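Local coordinates for Sts-2 protein (Mus musculus, PDB 3D4I) that acts as an acid-dependent phosphatase through this 2H-phosphatase domain and, as the full-length protein, probably interferes with CBL-mediated down-regulation of receptor tyrosine kinases, at residues 8-13 against 239-244; 87-92 against 115-120; 121-126 against 157-162. All coordinates share one frame; numbering follows the deposited sequence.

Contact 1 of 3, residues 8-13 against 239-244; sequences SRRGIL and CEENRE
Arg10 and Glu241 face each other with extended side chains, each with CG anti to the backbone N (chi1 -152° and -172°); the torsion of Glu241 brings its OE1 to 3.7 Å from the CB of Arg10, and the extended chain of Arg10 carries its CD to 4.0 Å from OE1 of Glu241. The two charged ends nevertheless part company: the guanidinium of Arg10 donates from NH1 to the backbone oxygen of Ile187, while OE1 of Glu241 is gripped by NH2 of Arg243 in a salt bridge of 2.6 Å. A water bound to the N of Arg10 and the O of Glu241 ties the two backbones together where direct pairing ends. Arg9 lays its methylenes over the same carbonyl, CG lying 3.4 Å from the O of Glu241. A long, partly apolar chain suits this margin, since its shaft packs while NH1 makes a weak bond to a water that donates to the O of Glu240. Further along, the backbones pair directly. The N of Ile12 donates to the O of Cys239, and the N of Cys239 returns a bond to the O of Ile12, both 2.9 Å. The N of Glu241 gives a third to the O of Arg10. Gly11 stands opposite Glu240 in a non-hydrogen-bonded pair. This is antiparallel pairing within the mixed sheet of the histidine phosphatase fold, between strand 236-241 and the first strand, 11-16, which leads into the Arg-His-Gly signature of the family.

Contact 2 of 3, residues 87-92 against 115-120; sequences VRVTAV and KKLKIR
Val92 and Arg120 mark where two backbones that run in broadly the same direction, 32° apart over their touching parts, first come within bonding distance. The N of Arg120 donates to the O of Val92 at 2.9 Å, an almost straight bond (172° at the hydrogen). One step back the chains have spread, and a water fills in, accepting from the N of Val92 and donating to the O of Lys118. Leu117 bridges the wider part with its branched end. With CG anti to the carbonyl carbon (chi1 -54°), its methyls are directed at Val89 and Thr90: CD2 of Leu117 rests 3.5 Å from the O of Thr90, while CD1 approaches the CG1 of Val89 at 4.0 Å; a leucine suits this spot because its two methyls can lie against peptide groups and a valine at once. Next to the bond, CG2 of Val92 meets CG1 of Ile119 at 4.2 Å, both beta-branched as strand residues often are. Arg120 passes its CB beside the O of Val92. NH1 of Arg120 lies 3.9 Å from CB of Ala91. The contact belongs to the beta-alpha-beta unit of strand 89-94, helix 98-111 and strand 119-121: Leu108 of that helix packs on Val92, Leu117 and Ile119, and strand 89-94 also pairs with strand 196-201, where Leu198 meets Val89 and Val92.

Contact 3 of 3, residues 121-126 against 157-162; sequences VEPGIF and YRPALP
The ring of Tyr157 and the carboxylate of Glu122 stand nearly perpendicular, their planes 82° apart, and are joined where the OH of Tyr157 gives its hydrogen to the anti lone pair of Glu122 OE1, 2.6 Å away. The O of Val121 lies at the ring's edge, in plane, 3.3 Å from CD2 of Tyr157, and the N of Pro159 sits over one ring face toward the rim. Two backbone donors of the opposite loop meet the carboxylate from its syn side: Ala160 N reaches OE1 of Glu122 at 2.7 Å, somewhat out of plane, and Leu161 N reaches OE2 at 3.0 Å. Gly124 N takes the anti lone pair of Glu122 OE2 at 2.8 Å. Two bonds thus grip each oxygen. A bend at chi2 (51°) turns the buried carboxylate toward these donors. Glycine suits position 124, since a CB there would collide with OE2. With alanine in place of Glu122, the N-H groups of Gly124, Ala160 and Leu161 and the Tyr157 hydroxyl would probably lose their shared acceptor, leaving the two loops less firmly joined. Pro123 completes the join, its CD 3.7 Å from the CB of Pro159. The loop after strand 119-121 then makes a short 3-10 turn and delivers Phe126 against the ring of His202, probably the second histidine of the 2H signature, an arrangement consistent with a second shell of the histidine phosphatase active site.

Overall arrangement
Contacts 1 and 2 belong to the same mixed sheet but to different parts of it: between the strand 11-16 of contact 1 and the strand 89-94 of contact 2 runs strand 196-201; their centres are about 16 Å apart, and the nearest atoms, about 6 Å apart, do not touch. Contact 3 follows directly from contact 2 along the chain, since strand 119-121 runs on into the loop 121-126. The two also touch in space, CG of Arg120 lying 3.8 Å from CG of Tyr157. Contacts 1 and 3 are the most distant pair, about 22 Å between centres. Contact 3 leads to His202, probably one of the two active-site histidines, while strand 11-16 of contact 1 runs into the signature that probably carries the other.

Contact 1 of 3, residues 8-13 against 239-244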
loop_
_atom_site.group_PDB
_atom_site.type_symbol
_atom_site.label_atom_id
_atom_site.label_comp_id
_atom_site.label_asym_id
_atom_site.label_seq_id
_atom_site.Cartn_x
_atom_site.Cartn_y
_atom_site.Cartn_z
ATOM N N SER A 8 10.462 -16.174 -28.499
ATOM C CA SER A 8 9.637 -15.704 -27.384
ATOM C C SER A 8 8.430 -16.619 -27.217
ATOM O O SER A 8 7.976 -17.241 -28.185
ATOM C CB SER A 8 9.212 -14.244 -27.595
ATOM O OG SER A 8 8.709 -14.069 -28.904
ATOM N N ARG A 9 7.920 -16.714 -25.986
ATOM C CA ARG A 9 6.834 -17.645 -25.692
ATOM C C ARG A 9 5.615 -16.893 -25.207
ATOM O O ARG A 9 5.730 -15.950 -24.410
ATOM C CB ARG A 9 7.268 -18.667 -24.637
ATOM C CG ARG A 9 8.227 -19.718 -25.177
ATOM C CD ARG A 9 8.898 -20.512 -24.066
ATOM N NE ARG A 9 9.889 -21.428 -24.642
ATOM C CZ ARG A 9 9.810 -22.761 -24.617
ATOM N NH1 ARG A 9 8.799 -23.372 -24.011
ATOM N NH2 ARG A 9 10.766 -23.490 -25.184
ATOM N N ARG A 10 4.463 -17.303 -25.716
ATOM C CA ARG A 10 3.183 -16.824 -25.238
ATOM C C ARG A 10 3.028 -17.082 -23.731
ATOM O O ARG A 10 3.313 -18.182 -23.245
ATOM C CB ARG A 10 2.062 -17.528 -25.995
ATOM C CG ARG A 10 0.830 -16.690 -26.078
ATOM C CD ARG A 10 -0.266 -17.374 -26.798
ATOM N NE ARG A 10 -1.472 -16.572 -26.649
ATOM C CZ ARG A 10 -2.681 -16.930 -27.064
ATOM N NH1 ARG A 10 -2.865 -18.104 -27.653
ATOM N NH2 ARG A 10 -3.710 -16.103 -26.866
ATOM N N GLY A 11 2.532 -16.084 -23.001
ATOM C CA GLY A 11 2.330 -16.237 -21.556
ATOM C C GLY A 11 0.910 -15.932 -21.109
ATOM O O GLY A 11 0.212 -15.114 -21.728
ATOM N N ILE A 12 0.490 -16.597 -20.035
ATOM C CA ILE A 12 -0.793 -16.326 -19.377
ATOM C C ILE A 12 -0.469 -16.096 -17.896
ATOM O O ILE A 12 0.099 -16.969 -17.245
ATOM C CB ILE A 12 -1.781 -17.495 -19.530
ATOM C CG1 ILE A 12 -2.414 -17.491 -20.934
ATOM C CG2 ILE A 12 -2.895 -17.453 -18.430
ATOM C CD1 ILE A 12 -3.595 -16.559 -21.046
ATOM N N LEU A 13 -0.792 -14.902 -17.400
ATOM C CA LEU A 13 -0.422 -14.497 -16.046
ATOM C C LEU A 13 -1.712 -14.221 -15.302
ATOM O O LEU A 13 -2.418 -13.246 -15.584
ATOM C CB LEU A 13 0.486 -13.255 -16.060
ATOM C CG LEU A 13 0.965 -12.742 -14.687
ATOM C CD1 LEU A 13 1.788 -13.794 -13.937
ATOM C CD2 LEU A 13 1.788 -11.453 -14.910
ATOM N N CYS A 239 1.840 -19.207 -16.686
ATOM C CA CYS A 239 2.065 -20.355 -17.607
ATOM C C CYS A 239 2.617 -19.863 -18.920
ATOM O O CYS A 239 2.169 -18.826 -19.402
ATOM C CB CYS A 239 0.771 -21.102 -17.867
ATOM S SG CYS A 239 0.062 -21.788 -16.377
ATOM N N GLU A 240 3.595 -20.587 -19.492
ATOM C CA GLU A 240 4.093 -20.276 -20.835
ATOM C C GLU A 240 3.879 -21.430 -21.808
ATOM O O GLU A 240 3.981 -22.590 -21.422
ATOM C CB GLU A 240 5.576 -19.944 -20.807
ATOM C CG GLU A 240 5.899 -18.600 -20.199
ATOM C CD GLU A 240 7.355 -18.257 -20.339
ATOM O OE1 GLU A 240 8.183 -19.181 -20.276
ATOM O OE2 GLU A 240 7.677 -17.062 -20.512
ATOM N N GLU A 241 3.603 -21.075 -23.057
ATOM C CA GLU A 241 3.355 -22.043 -24.127
ATOM C C GLU A 241 4.613 -22.321 -24.947
ATOM O O GLU A 241 5.281 -21.394 -25.413
ATOM C CB GLU A 241 2.250 -21.525 -25.049
ATOM C CG GLU A 241 1.750 -22.538 -26.099
ATOM C CD GLU A 241 0.999 -21.857 -27.219
ATOM O OE1 GLU A 241 1.490 -20.817 -27.702
ATOM O OE2 GLU A 241 -0.075 -22.355 -27.623
ATOM N N ASN A 242 4.937 -23.607 -25.103
ATOM C CA ASN A 242 5.895 -24.038 -26.130
ATOM C C ASN A 242 5.174 -24.053 -27.487
ATOM O O ASN A 242 4.237 -24.827 -27.677
ATOM C CB ASN A 242 6.442 -25.437 -25.773
ATOM C CG ASN A 242 7.500 -25.938 -26.754
ATOM O OD1 ASN A 242 7.425 -25.691 -27.960
ATOM N ND2 ASN A 242 8.484 -26.665 -26.238
ATOM N N ARG A 243 5.602 -23.193 -28.410
ATOM C CA ARG A 243 4.949 -23.048 -29.728
ATOM C C ARG A 243 5.134 -24.275 -30.636
ATOM O O ARG A 243 4.317 -24.511 -31.548
ATOM C CB ARG A 243 5.408 -21.754 -30.420
ATOM C CG ARG A 243 5.153 -21.623 -31.950
ATOM C CD ARG A 243 3.691 -21.319 -32.362
ATOM N NE ARG A 243 3.030 -20.338 -31.497
ATOM C CZ ARG A 243 1.977 -20.593 -30.722
ATOM N NH1 ARG A 243 1.414 -21.802 -30.705
ATOM N NH2 ARG A 243 1.464 -19.621 -29.975
ATOM N N GLU A 244 6.190 -25.048 -30.378
ATOM C CA GLU A 244 6.439 -26.311 -31.095
ATOM C C GLU A 244 5.354 -27.348 -30.887
ATOM O O GLU A 244 4.921 -27.999 -31.844
ATOM C CB GLU A 244 7.740 -26.952 -30.626
ATOM C CG GLU A 244 9.003 -26.387 -31.213
ATOM C CD GLU A 244 10.108 -27.433 -31.222
ATOM O OE1 GLU A 244 10.104 -28.306 -30.320
ATOM O OE2 GLU A 244 10.961 -27.395 -32.135
HETATM O O HOH W 1 6.814 -23.569 -21.995
HETATM O O HOH W 2 4.622 -19.730 -27.489
#

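Contact 2 of 3, residues 87-92 against 115-120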
loop_
_atom_site.group_PDB
_atom_site.type_symbol
_atom_site.label_atom_id
_atom_site.label_comp_id
_atom_site.label_asym_id
_atom_site.label_seq_id
_atom_site.Cartn_x
_atom_site.Cartn_y
_atom_site.Cartn_z
ATOM N N VAL A 87 8.613 -7.049 -19.793
ATOM C CA VAL A 87 7.764 -7.996 -20.516
ATOM C C VAL A 87 6.722 -7.286 -21.399
ATOM O O VAL A 87 6.288 -6.168 -21.105
ATOM C CB VAL A 87 7.076 -9.052 -19.580
ATOM C CG1 VAL A 87 8.112 -9.776 -18.767
ATOM C CG2 VAL A 87 5.990 -8.410 -18.682
ATOM N N ARG A 88 6.327 -7.963 -22.478
ATOM C CA ARG A 88 5.319 -7.460 -23.407
ATOM C C ARG A 88 3.933 -7.956 -23.011
ATOM O O ARG A 88 3.655 -9.137 -23.141
ATOM C CB ARG A 88 5.666 -7.945 -24.839
ATOM C CG ARG A 88 4.834 -7.293 -25.926
ATOM C CD ARG A 88 5.367 -7.555 -27.382
ATOM N NE ARG A 88 4.318 -7.158 -28.315
ATOM C CZ ARG A 88 3.583 -7.989 -29.039
ATOM N NH1 ARG A 88 3.806 -9.299 -28.989
ATOM N NH2 ARG A 88 2.630 -7.502 -29.827
ATOM N N VAL A 89 3.070 -7.057 -22.528
ATOM C CA VAL A 89 1.684 -7.388 -22.226
ATOM C C VAL A 89 0.830 -7.013 -23.435
ATOM O O VAL A 89 0.873 -5.862 -23.882
ATOM C CB VAL A 89 1.171 -6.617 -20.968
ATOM C CG1 VAL A 89 -0.313 -6.873 -20.733
ATOM C CG2 VAL A 89 1.999 -6.980 -19.746
ATOM N N THR A 90 0.045 -7.971 -23.934
ATOM C CA THR A 90 -0.722 -7.809 -25.176
ATOM C C THR A 90 -2.234 -7.854 -25.023
ATOM O O THR A 90 -2.975 -7.521 -25.947
ATOM C CB THR A 90 -0.315 -8.890 -26.211
ATOM O OG1 THR A 90 -0.561 -10.191 -25.665
ATOM C CG2 THR A 90 1.152 -8.772 -26.532
ATOM N N ALA A 91 -2.713 -8.316 -23.873
ATOM C CA ALA A 91 -4.140 -8.437 -23.669
ATOM C C ALA A 91 -4.436 -8.573 -22.186
ATOM O O ALA A 91 -3.597 -9.033 -21.419
ATOM C CB ALA A 91 -4.711 -9.620 -24.438
ATOM N N VAL A 92 -5.631 -8.132 -21.801
ATOM C CA VAL A 92 -6.108 -8.303 -20.444
ATOM C C VAL A 92 -7.587 -8.592 -20.377
ATOM O O VAL A 92 -8.426 -7.923 -21.011
ATOM C CB VAL A 92 -5.569 -7.254 -19.375
ATOM C CG1 VAL A 92 -4.539 -6.274 -19.915
ATOM C CG2 VAL A 92 -6.657 -6.601 -18.524
ATOM N N LYS A 115 -4.670 3.150 -22.405
ATOM C CA LYS A 115 -5.364 3.611 -23.613
ATOM C C LYS A 115 -5.107 2.691 -24.815
ATOM O O LYS A 115 -5.864 2.705 -25.777
ATOM C CB LYS A 115 -4.941 5.035 -23.962
ATOM C CG LYS A 115 -5.081 6.049 -22.841
ATOM C CD LYS A 115 -4.372 7.339 -23.256
ATOM C CE LYS A 115 -4.225 8.319 -22.099
ATOM N NZ LYS A 115 -3.644 9.614 -22.585
ATOM N N LYS A 116 -4.034 1.911 -24.758
ATOM C CA LYS A 116 -3.687 0.979 -25.822
ATOM C C LYS A 116 -4.514 -0.301 -25.734
ATOM O O LYS A 116 -5.066 -0.746 -26.734
ATOM C CB LYS A 116 -2.182 0.661 -25.805
ATOM C CG LYS A 116 -1.751 -0.355 -26.837
ATOM C CD LYS A 116 -0.242 -0.566 -26.826
ATOM C CE LYS A 116 0.157 -1.808 -27.640
ATOM N NZ LYS A 116 -0.114 -1.675 -29.105
ATOM N N LEU A 117 -4.609 -0.887 -24.542
ATOM C CA LEU A 117 -5.342 -2.138 -24.377
ATOM C C LEU A 117 -6.677 -1.920 -23.693
ATOM O O LEU A 117 -6.737 -1.255 -22.658
ATOM C CB LEU A 117 -4.513 -3.139 -23.569
ATOM C CG LEU A 117 -3.106 -3.433 -24.082
ATOM C CD1 LEU A 117 -2.362 -4.398 -23.151
ATOM C CD2 LEU A 117 -3.185 -4.008 -25.501
ATOM N N LYS A 118 -7.732 -2.500 -24.256
ATOM C CA LYS A 118 -9.030 -2.507 -23.611
ATOM C C LYS A 118 -9.181 -3.725 -22.720
ATOM O O LYS A 118 -8.764 -4.837 -23.082
ATOM C CB LYS A 118 -10.177 -2.518 -24.637
ATOM C CG LYS A 118 -10.078 -1.479 -25.731
ATOM C CD LYS A 118 -11.405 -1.337 -26.468
ATOM C CE LYS A 118 -11.197 -0.642 -27.796
ATOM N NZ LYS A 118 -10.596 0.719 -27.624
ATOM N N ILE A 119 -9.824 -3.519 -21.577
ATOM C CA ILE A 119 -10.094 -4.601 -20.646
ATOM C C ILE A 119 -11.239 -5.415 -21.187
ATOM O O ILE A 119 -12.326 -4.881 -21.426
ATOM C CB ILE A 119 -10.433 -4.077 -19.232
ATOM C CG1 ILE A 119 -9.233 -3.318 -18.626
ATOM C CG2 ILE A 119 -10.906 -5.234 -18.321
ATOM C CD1 ILE A 119 -9.617 -2.359 -17.478
ATOM N N ARG A 120 -10.993 -6.710 -21.375
ATOM C CA ARG A 120 -12.024 -7.623 -21.832
ATOM C C ARG A 120 -12.704 -8.258 -20.640
ATOM O O ARG A 120 -12.103 -9.080 -19.945
ATOM C CB ARG A 120 -11.414 -8.687 -22.734
ATOM C CG ARG A 120 -11.116 -8.123 -24.108
ATOM C CD ARG A 120 -9.906 -8.757 -24.733
ATOM N NE ARG A 120 -9.787 -8.349 -26.130
ATOM C CZ ARG A 120 -8.862 -8.798 -26.966
ATOM N NH1 ARG A 120 -7.952 -9.662 -26.548
ATOM N NH2 ARG A 120 -8.855 -8.378 -28.225
HETATM O O HOH W 3 -7.170 -6.664 -24.055
#

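Contact 3 of 3, residues 121-126 against 157-162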
loop_
_atom_site.group_PDB
_atom_site.type_symbol
_atom_site.label_atom_id
_atom_site.label_comp_id
_atom_site.label_asym_id
_atom_site.label_seq_id
_atom_site.Cartn_x
_atom_site.Cartn_y
_atom_site.Cartn_z
ATOM N N VAL A 121 -13.955 -7.873 -20.406
ATOM C CA VAL A 121 -14.661 -8.399 -19.241
ATOM C C VAL A 121 -15.224 -9.773 -19.578
ATOM O O VAL A 121 -16.026 -9.932 -20.520
ATOM C CB VAL A 121 -15.745 -7.428 -18.703
ATOM C CG1 VAL A 121 -16.481 -8.042 -17.490
ATOM C CG2 VAL A 121 -15.129 -6.103 -18.311
ATOM N N GLU A 122 -14.764 -10.759 -18.818
ATOM C CA GLU A 122 -15.114 -12.155 -19.036
ATOM C C GLU A 122 -15.783 -12.739 -17.799
ATOM O O GLU A 122 -15.107 -13.160 -16.866
ATOM C CB GLU A 122 -13.868 -12.984 -19.410
ATOM C CG GLU A 122 -14.151 -14.499 -19.673
ATOM C CD GLU A 122 -15.291 -14.729 -20.675
ATOM O OE1 GLU A 122 -15.101 -14.368 -21.842
ATOM O OE2 GLU A 122 -16.367 -15.265 -20.294
ATOM N N PRO A 123 -17.121 -12.762 -17.772
ATOM C CA PRO A 123 -17.790 -13.475 -16.678
ATOM C C PRO A 123 -17.423 -14.942 -16.515
ATOM O O PRO A 123 -17.620 -15.487 -15.442
ATOM C CB PRO A 123 -19.278 -13.326 -17.021
ATOM C CG PRO A 123 -19.324 -12.046 -17.766
ATOM C CD PRO A 123 -18.099 -12.083 -18.642
ATOM N N GLY A 124 -16.894 -15.584 -17.552
ATOM C CA GLY A 124 -16.449 -16.972 -17.429
ATOM C C GLY A 124 -15.281 -17.169 -16.460
ATOM O O GLY A 124 -14.992 -18.302 -16.064
ATOM N N ILE A 125 -14.637 -16.075 -16.052
ATOM C CA ILE A 125 -13.592 -16.150 -15.012
ATOM C C ILE A 125 -14.015 -15.465 -13.708
ATOM O O ILE A 125 -13.175 -15.155 -12.869
ATOM C CB ILE A 125 -12.178 -15.624 -15.508
ATOM C CG1 ILE A 125 -12.215 -14.117 -15.830
ATOM C CG2 ILE A 125 -11.685 -16.502 -16.685
ATOM C CD1 ILE A 125 -10.870 -13.492 -16.378
ATOM N N PHE A 126 -15.330 -15.240 -13.545
ATOM C CA PHE A 126 -15.870 -14.790 -12.271
ATOM C C PHE A 126 -15.663 -15.866 -11.197
ATOM O O PHE A 126 -15.360 -17.027 -11.511
ATOM C CB PHE A 126 -17.353 -14.443 -12.414
ATOM C CG PHE A 126 -17.967 -13.852 -11.170
ATOM C CD1 PHE A 126 -17.551 -12.613 -10.687
ATOM C CD2 PHE A 126 -18.977 -14.523 -10.507
ATOM C CE1 PHE A 126 -18.118 -12.066 -9.541
ATOM C CE2 PHE A 126 -19.560 -13.991 -9.366
ATOM C CZ PHE A 126 -19.135 -12.742 -8.890
ATOM N N TYR A 157 -16.096 -6.983 -27.156
ATOM C CA TYR A 157 -15.725 -8.310 -26.687
ATOM C C TYR A 157 -16.969 -9.150 -26.493
ATOM O O TYR A 157 -17.974 -8.665 -25.965
ATOM C CB TYR A 157 -14.896 -8.254 -25.387
ATOM C CG TYR A 157 -14.484 -9.617 -24.890
ATOM C CD1 TYR A 157 -13.693 -10.452 -25.677
ATOM C CD2 TYR A 157 -14.891 -10.078 -23.642
ATOM C CE1 TYR A 157 -13.324 -11.706 -25.244
ATOM C CE2 TYR A 157 -14.513 -11.340 -23.186
ATOM C CZ TYR A 157 -13.729 -12.146 -24.004
ATOM O OH TYR A 157 -13.360 -13.390 -23.579
ATOM N N ARG A 158 -16.900 -10.398 -26.950
ATOM C CA ARG A 158 -17.993 -11.332 -26.801
ATOM C C ARG A 158 -17.557 -12.430 -25.857
ATOM O O ARG A 158 -16.841 -13.340 -26.272
ATOM C CB ARG A 158 -18.389 -11.921 -28.163
ATOM C CG ARG A 158 -18.905 -10.880 -29.132
ATOM C CD ARG A 158 -20.410 -10.879 -29.172
ATOM N NE ARG A 158 -20.866 -11.080 -30.553
ATOM C CZ ARG A 158 -21.030 -12.273 -31.126
ATOM N NH1 ARG A 158 -20.789 -13.392 -30.448
ATOM N NH2 ARG A 158 -21.439 -12.349 -32.382
ATOM N N PRO A 159 -18.001 -12.353 -24.582
ATOM C CA PRO A 159 -17.469 -13.246 -23.557
ATOM C C PRO A 159 -17.832 -14.686 -23.842
ATOM O O PRO A 159 -18.869 -14.949 -24.478
ATOM C CB PRO A 159 -18.147 -12.756 -22.262
ATOM C CG PRO A 159 -19.403 -12.075 -22.711
ATOM C CD PRO A 159 -19.044 -11.454 -24.047
ATOM N N ALA A 160 -16.969 -15.605 -23.406
ATOM C CA ALA A 160 -17.234 -17.044 -23.481
ATOM C C ALA A 160 -18.464 -17.431 -22.680
ATOM O O ALA A 160 -19.211 -18.327 -23.072
ATOM C CB ALA A 160 -16.032 -17.833 -22.995
ATOM N N LEU A 161 -18.654 -16.768 -21.537
ATOM C CA LEU A 161 -19.863 -16.940 -20.753
ATOM C C LEU A 161 -20.457 -15.572 -20.419
ATOM O O LEU A 161 -19.871 -14.808 -19.644
ATOM C CB LEU A 161 -19.586 -17.757 -19.477
ATOM C CG LEU A 161 -20.792 -18.085 -18.580
ATOM C CD1 LEU A 161 -21.669 -19.186 -19.166
ATOM C CD2 LEU A 161 -20.305 -18.472 -17.186
ATOM N N PRO A 162 -21.623 -15.254 -21.018
ATOM C CA PRO A 162 -22.347 -14.031 -20.687
ATOM C C PRO A 162 -22.737 -13.986 -19.211
ATOM O O PRO A 162 -22.982 -15.028 -18.609
ATOM C CB PRO A 162 -23.595 -14.116 -21.570
ATOM C CG PRO A 162 -23.213 -15.040 -22.704
ATOM C CD PRO A 162 -22.302 -16.039 -22.067
#